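PDB 6TFO: copper-containing nitrite reductase from Hyphomicrobium denitrificans 1NES1, which probably reduces nitrite to nitric oxide with electrons from a cytochrome c, using copper ions bound in a homotrimeric multi-domain enzyme. Local coordinates for residues R413-D418 with V429-V434; R162-V167 with V204-E209. One frame throughout, in Å; residues are numbered along the deposited sequence.

Overall arrangement
Interaction 2 precedes interaction 1 along the chain; their centres lie about 35 Å apart and their nearest atoms about 26 Å apart, so they do not touch. Each ties neighbouring strands of a different sheet. Interaction 2 joins the start of strand 166-181 to the start of strand 207-214, in parallel, about 33 Å from the centre of the chain. Interaction 1 pairs strands 412-418 and 430-434, antiparallel, only about 11 Å from that centre. Together they sample two cupredoxin-like beta domains of the multicopper oxidase family: one contact at a surface edge remote from copper, the other in a buried hairpin whose first strand runs up to the copper-binding residue His419.

Interaction 1 (R413-D418 with V429-V434); sequences RYVLVD and VGFLNV
Arg413 faces Asn433 as a non-hydrogen-bonded antiparallel pair, yet its side chain reaches diagonally over Phe431. With chi1 and chi2 extended and a bend at chi3 (-81°), CD settles 3.6 Å from the centroid of the Phe431 ring, almost on the ring normal, a CH-pi contact. Beyond it NE stands over the same face, nearer the rim, while Arg413 CZ lies 4.4 Å from the centroid, an off-centre cation-pi contact with guanidinium and ring planes 44° apart. A water accepts from both Arg413 NH1 and Asn433 ND2, the latter at 2.6 Å. Tyr414 is locked to Leu432 by a reciprocal pair of backbone hydrogen bonds, Tyr414 N to Leu432 O and Leu432 N to Tyr414 O (2.6 Å). Its ring turns an edge to Val434, Tyr414 CD2 lying 3.9 Å from Val434 CG2, and its OH bonds to the backbone O of Arg410. Val415, on the Arg413 side of the sheet, lies alongside Phe431 with CG2 at the ring edge; its CG1 presses on Val429 CG2 at 3.5 Å, tighter than usual carbon contact. Leu416 closes the ladder with Gly430: Leu416 N bonds to Gly430 O (2.9 Å) and Gly430 N to Leu416 O. Leu416 CD1 reaches across to Leu432 CB. Strands 412-418 and 430-434 thus form a beta hairpin, its first strand running up to His419. The Tyr414, Leu416 and Leu432 face is apolar, while the Arg413 face mixes Val415-Phe431 packing with the cation-pi contact and the water bridge; the ring face and bridging water probably help stabilise the Arg413 charge at this partly exposed edge.

Interaction 2 (R162-V167 with V204-E209); sequences RQAKTV and VGDTVE
Arg162 and Asp206 meet end-on from opposite directions, their guanidinium and carboxylate planes only 15° apart. The two terminal nitrogens take one oxygen each: Arg162 NH2 lies 2.7 Å from Asp206 OD2 and Arg162 NH1 lies 3.0 Å from Asp206 OD1, both bonds nearly straight and both arriving on the syn side. This is a bidentate salt bridge. Two further contacts restrain the guanidinium: NH1 also donates to Gln163 O, in the guanidinium plane, and Lys165 CD lies 3.4 Å above one face toward the rim. Chi1 of 68° puts Arg162 CG between the backbone N and the carbonyl carbon, turning the chain back over its own loop, and the extended run from CG to NE brings the guanidinium to the carboxylate.

Asp206 OD1 has a second donor, Lys165 N at 2.9 Å, which approaches on the anti side, 31° out of the carboxylate plane. OD2 in turn accepts from the backbone N of Arg203, so the carboxylate ties three backbone or side-chain groups of its surroundings together. Val167 CG2 packs obliquely against OD2 at 3.7 Å, and Ala164 CB sits over the Gly205 backbone at 3.8 Å from its C.

Past the carboxylate the chains run parallel. Thr207 N bonds to Lys165 O, Val167 N to Thr207 O (2.7 Å), and Glu209 N to Val167 O. Thr166 and Thr207 share one face, their side chains crossing with OG1 of Thr166 3.8 Å from CB of Thr207. On that exposed side Pro448 of a neighbouring subunit packs against Thr166 and Glu209. The alternating bonds are those of a parallel strand pair, here opening neighbouring strands 166-181 and 207-214 in a mixed sheet of a cupredoxin-like beta sandwich.

Interaction 1 (R413-D418 with V429-V434)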
loop_
_atom_site.group_PDB
_atom_site.type_symbol
_atom_site.label_atom_id
_atom_site.label_comp_id
_atom_site.label_asym_id
_atom_site.label_seq_id
_atom_site.Cartn_x
_atom_site.Cartn_y
_atom_site.Cartn_z
ATOM N N ARG C 413 27.745 -0.972 42.822
ATOM C CA ARG C 413 26.995 -0.086 41.899
ATOM C C ARG C 413 25.506 -0.391 42.091
ATOM O O ARG C 413 25.075 -1.503 41.736
ATOM C CB ARG C 413 27.462 -0.309 40.462
ATOM C CG ARG C 413 26.475 0.187 39.413
ATOM C CD ARG C 413 27.062 0.139 38.025
ATOM N NE ARG C 413 27.897 1.314 37.849
ATOM C CZ ARG C 413 29.147 1.303 37.416
ATOM N NH1 ARG C 413 29.802 2.448 37.297
ATOM N NH2 ARG C 413 29.731 0.158 37.092
ATOM N N TYR C 414 24.764 0.524 42.712
ATOM C CA TYR C 414 23.309 0.367 42.933
ATOM C C TYR C 414 22.607 1.049 41.756
ATOM O O TYR C 414 23.054 2.135 41.314
ATOM C CB TYR C 414 22.933 0.895 44.316
ATOM C CG TYR C 414 23.530 0.118 45.468
ATOM C CD1 TYR C 414 22.905 -1.017 45.977
ATOM C CD2 TYR C 414 24.715 0.526 46.069
ATOM C CE1 TYR C 414 23.444 -1.720 47.048
ATOM C CE2 TYR C 414 25.258 -0.159 47.143
ATOM C CZ TYR C 414 24.616 -1.283 47.642
ATOM O OH TYR C 414 25.136 -1.970 48.706
ATOM N N VAL C 415 21.565 0.417 41.222
ATOM C CA VAL C 415 20.977 0.848 39.925
ATOM C C VAL C 415 19.549 1.326 40.135
ATOM O O VAL C 415 18.708 0.491 40.470
ATOM C CB VAL C 415 21.040 -0.275 38.880
ATOM C CG1 VAL C 415 20.438 0.172 37.561
ATOM C CG2 VAL C 415 22.469 -0.749 38.671
ATOM N N LEU C 416 19.311 2.613 39.865
ATOM C CA LEU C 416 17.970 3.247 39.841
ATOM C C LEU C 416 17.240 2.837 38.556
ATOM O O LEU C 416 17.818 3.018 37.472
ATOM C CB LEU C 416 18.134 4.771 39.871
ATOM C CG LEU C 416 18.538 5.415 41.198
ATOM C CD1 LEU C 416 19.972 5.052 41.580
ATOM C CD2 LEU C 416 18.388 6.928 41.101
ATOM N N VAL C 417 16.009 2.333 38.669
ATOM C CA VAL C 417 15.167 1.901 37.514
ATOM C C VAL C 417 13.710 2.284 37.766
ATOM O O VAL C 417 13.304 2.411 38.948
ATOM C CB VAL C 417 15.267 0.385 37.249
ATOM C CG1 VAL C 417 16.709 -0.052 37.017
ATOM C CG2 VAL C 417 14.617 -0.445 38.352
ATOM N N ASP C 418 12.952 2.435 36.679
ATOM C CA ASP C 418 11.480 2.229 36.661
ATOM C C ASP C 418 11.306 0.733 36.397
ATOM O O ASP C 418 11.892 0.262 35.442
ATOM C CB ASP C 418 10.854 3.147 35.623
ATOM C CG ASP C 418 9.350 3.086 35.526
ATOM O OD1 ASP C 418 8.767 2.067 35.998
ATOM O OD2 ASP C 418 8.773 4.067 34.971
ATOM N N VAL C 429 17.817 4.409 33.174
ATOM C CA VAL C 429 18.692 3.676 34.134
ATOM C C VAL C 429 19.678 4.695 34.727
ATOM O O VAL C 429 20.067 5.639 34.007
ATOM C CB VAL C 429 19.381 2.492 33.436
ATOM C CG1 VAL C 429 20.357 2.977 32.383
ATOM C CG2 VAL C 429 20.087 1.569 34.404
ATOM N N GLY C 430 19.982 4.563 36.022
ATOM C CA GLY C 430 20.947 5.411 36.747
ATOM C C GLY C 430 21.821 4.564 37.654
ATOM O O GLY C 430 21.392 3.447 38.064
ATOM N N PHE C 431 23.008 5.075 37.963
ATOM C CA PHE C 431 23.983 4.422 38.869
ATOM C C PHE C 431 24.178 5.247 40.150
ATOM O O PHE C 431 24.320 6.500 40.106
ATOM C CB PHE C 431 25.287 4.193 38.122
ATOM C CG PHE C 431 25.188 3.222 36.981
ATOM C CD1 PHE C 431 24.252 2.197 37.002
ATOM C CD2 PHE C 431 26.058 3.309 35.903
ATOM C CE1 PHE C 431 24.175 1.288 35.958
ATOM C CE2 PHE C 431 25.987 2.395 34.866
ATOM C CZ PHE C 431 25.050 1.386 34.892
ATOM N N LEU C 432 24.131 4.542 41.277
ATOM C CA LEU C 432 24.638 4.993 42.598
ATOM C C LEU C 432 25.899 4.180 42.885
ATOM O O LEU C 432 25.764 2.953 43.186
ATOM C CB LEU C 432 23.561 4.765 43.663
ATOM C CG LEU C 432 24.002 4.945 45.114
ATOM C CD1 LEU C 432 24.675 6.294 45.333
ATOM C CD2 LEU C 432 22.807 4.806 46.032
ATOM N N ASN C 433 27.058 4.831 42.741
ATOM C CA ASN C 433 28.394 4.204 42.867
ATOM C C ASN C 433 28.854 4.338 44.324
ATOM O O ASN C 433 28.846 5.475 44.853
ATOM C CB ASN C 433 29.369 4.813 41.863
ATOM C CG ASN C 433 28.908 4.616 40.432
ATOM O OD1 ASN C 433 28.614 3.500 40.021
ATOM N ND2 ASN C 433 28.837 5.690 39.665
ATOM N N VAL C 434 29.193 3.208 44.950
ATOM C CA VAL C 434 29.566 3.095 46.387
ATOM C C VAL C 434 30.733 2.101 46.489
ATOM O O VAL C 434 30.465 0.879 46.448
ATOM C CB VAL C 434 28.364 2.625 47.227
ATOM C CG1 VAL C 434 28.666 2.657 48.720
ATOM C CG2 VAL C 434 27.106 3.426 46.935
HETATM O O HOH W 1 28.741 5.497 37.026
#

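Interaction 2 (R162-V167 with V204-E209)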
loop_
_atom_site.group_PDB
_atom_site.type_symbol
_atom_site.label_atom_id
_atom_site.label_comp_id
_atom_site.label_asym_id
_atom_site.label_seq_id
_atom_site.Cartn_x
_atom_site.Cartn_y
_atom_site.Cartn_z
ATOM N N ARG C 162 15.186 27.686 61.973
ATOM C CA ARG C 162 15.081 29.155 61.789
ATOM C C ARG C 162 13.595 29.489 61.720
ATOM O O ARG C 162 12.779 28.541 61.560
ATOM C CB ARG C 162 15.817 29.659 60.541
ATOM C CG ARG C 162 15.206 29.233 59.210
ATOM C CD ARG C 162 15.435 30.205 58.035
ATOM N NE ARG C 162 15.018 29.714 56.705
ATOM C CZ ARG C 162 13.765 29.749 56.207
ATOM N NH1 ARG C 162 12.763 30.273 56.899
ATOM N NH2 ARG C 162 13.517 29.248 55.012
ATOM N N GLN C 163 13.253 30.772 61.863
ATOM C CA GLN C 163 11.842 31.230 61.781
ATOM C C GLN C 163 11.422 31.247 60.305
ATOM O O GLN C 163 12.307 31.461 59.436
ATOM C CB GLN C 163 11.666 32.606 62.436
ATOM C CG GLN C 163 10.722 32.629 63.635
ATOM C CD GLN C 163 11.324 31.990 64.860
ATOM O OE1 GLN C 163 11.246 30.775 65.043
ATOM N NE2 GLN C 163 11.935 32.814 65.697
ATOM N N ALA C 164 10.124 31.051 60.048
ATOM C CA ALA C 164 9.471 31.382 58.765
ATOM C C ALA C 164 9.964 32.765 58.335
ATOM O O ALA C 164 10.245 33.596 59.222
ATOM C CB ALA C 164 7.969 31.351 58.917
ATOM N N LYS C 165 10.101 33.001 57.032
ATOM C CA LYS C 165 10.553 34.309 56.482
ATOM C C LYS C 165 10.126 34.428 55.014
ATOM O O LYS C 165 9.592 33.445 54.450
ATOM C CB LYS C 165 12.070 34.468 56.631
ATOM C CG LYS C 165 12.885 33.544 55.747
ATOM C CD LYS C 165 14.318 33.366 56.150
ATOM C CE LYS C 165 15.189 33.010 54.963
ATOM N NZ LYS C 165 16.575 33.508 55.117
ATOM N N THR C 166 10.364 35.600 54.431
ATOM C CA THR C 166 10.207 35.863 52.983
ATOM C C THR C 166 11.450 35.336 52.260
ATOM O O THR C 166 12.557 35.742 52.641
ATOM C CB THR C 166 9.959 37.349 52.728
ATOM O OG1 THR C 166 8.640 37.625 53.194
ATOM C CG2 THR C 166 10.081 37.727 51.267
ATOM N N VAL C 167 11.253 34.456 51.269
ATOM C CA VAL C 167 12.315 33.833 50.416
ATOM C C VAL C 167 12.076 34.246 48.953
ATOM O O VAL C 167 11.005 33.921 48.403
ATOM C CB VAL C 167 12.322 32.296 50.563
ATOM C CG1 VAL C 167 13.437 31.646 49.762
ATOM C CG2 VAL C 167 12.423 31.868 52.003
ATOM N N VAL C 204 7.919 25.397 55.817
ATOM C CA VAL C 204 6.463 25.713 55.920
ATOM C C VAL C 204 6.332 27.058 56.644
ATOM O O VAL C 204 7.188 27.357 57.529
ATOM C CB VAL C 204 5.636 24.603 56.594
ATOM C CG1 VAL C 204 6.038 24.348 58.051
ATOM C CG2 VAL C 204 4.140 24.883 56.466
ATOM N N GLY C 205 5.331 27.852 56.260
ATOM C CA GLY C 205 5.120 29.213 56.794
ATOM C C GLY C 205 5.859 30.277 56.003
ATOM O O GLY C 205 5.403 31.432 56.043
ATOM N N ASP C 206 6.938 29.926 55.295
ATOM C CA ASP C 206 7.698 30.880 54.445
ATOM C C ASP C 206 6.754 31.576 53.452
ATOM O O ASP C 206 5.747 30.965 53.038
ATOM C CB ASP C 206 8.841 30.202 53.694
ATOM C CG ASP C 206 10.065 29.949 54.547
ATOM O OD1 ASP C 206 10.095 30.475 55.651
ATOM O OD2 ASP C 206 10.978 29.229 54.089
ATOM N N THR C 207 7.066 32.830 53.125
ATOM C CA THR C 207 6.446 33.603 52.017
ATOM C C THR C 207 7.432 33.586 50.839
ATOM O O THR C 207 8.579 34.051 51.013
ATOM C CB THR C 207 6.031 34.997 52.515
ATOM O OG1 THR C 207 4.848 34.805 53.291
ATOM C CG2 THR C 207 5.728 35.986 51.410
ATOM N N VAL C 208 7.019 33.013 49.705
ATOM C CA VAL C 208 7.871 32.839 48.488
ATOM C C VAL C 208 7.562 33.996 47.538
ATOM O O VAL C 208 6.359 34.177 47.177
ATOM C CB VAL C 208 7.662 31.463 47.822
ATOM C CG1 VAL C 208 8.360 31.371 46.478
ATOM C CG2 VAL C 208 8.108 30.318 48.732
ATOM N N GLU C 209 8.595 34.795 47.249
ATOM C CA GLU C 209 8.596 35.891 46.249
ATOM C C GLU C 209 9.246 35.330 44.988
ATOM O O GLU C 209 10.501 35.302 44.912
ATOM C CB GLU C 209 9.357 37.113 46.764
ATOM C CG GLU C 209 9.472 38.249 45.763
ATOM C CD GLU C 209 10.401 39.357 46.229
ATOM O OE1 GLU C 209 11.230 39.826 45.435
ATOM O OE2 GLU C 209 10.311 39.728 47.408
#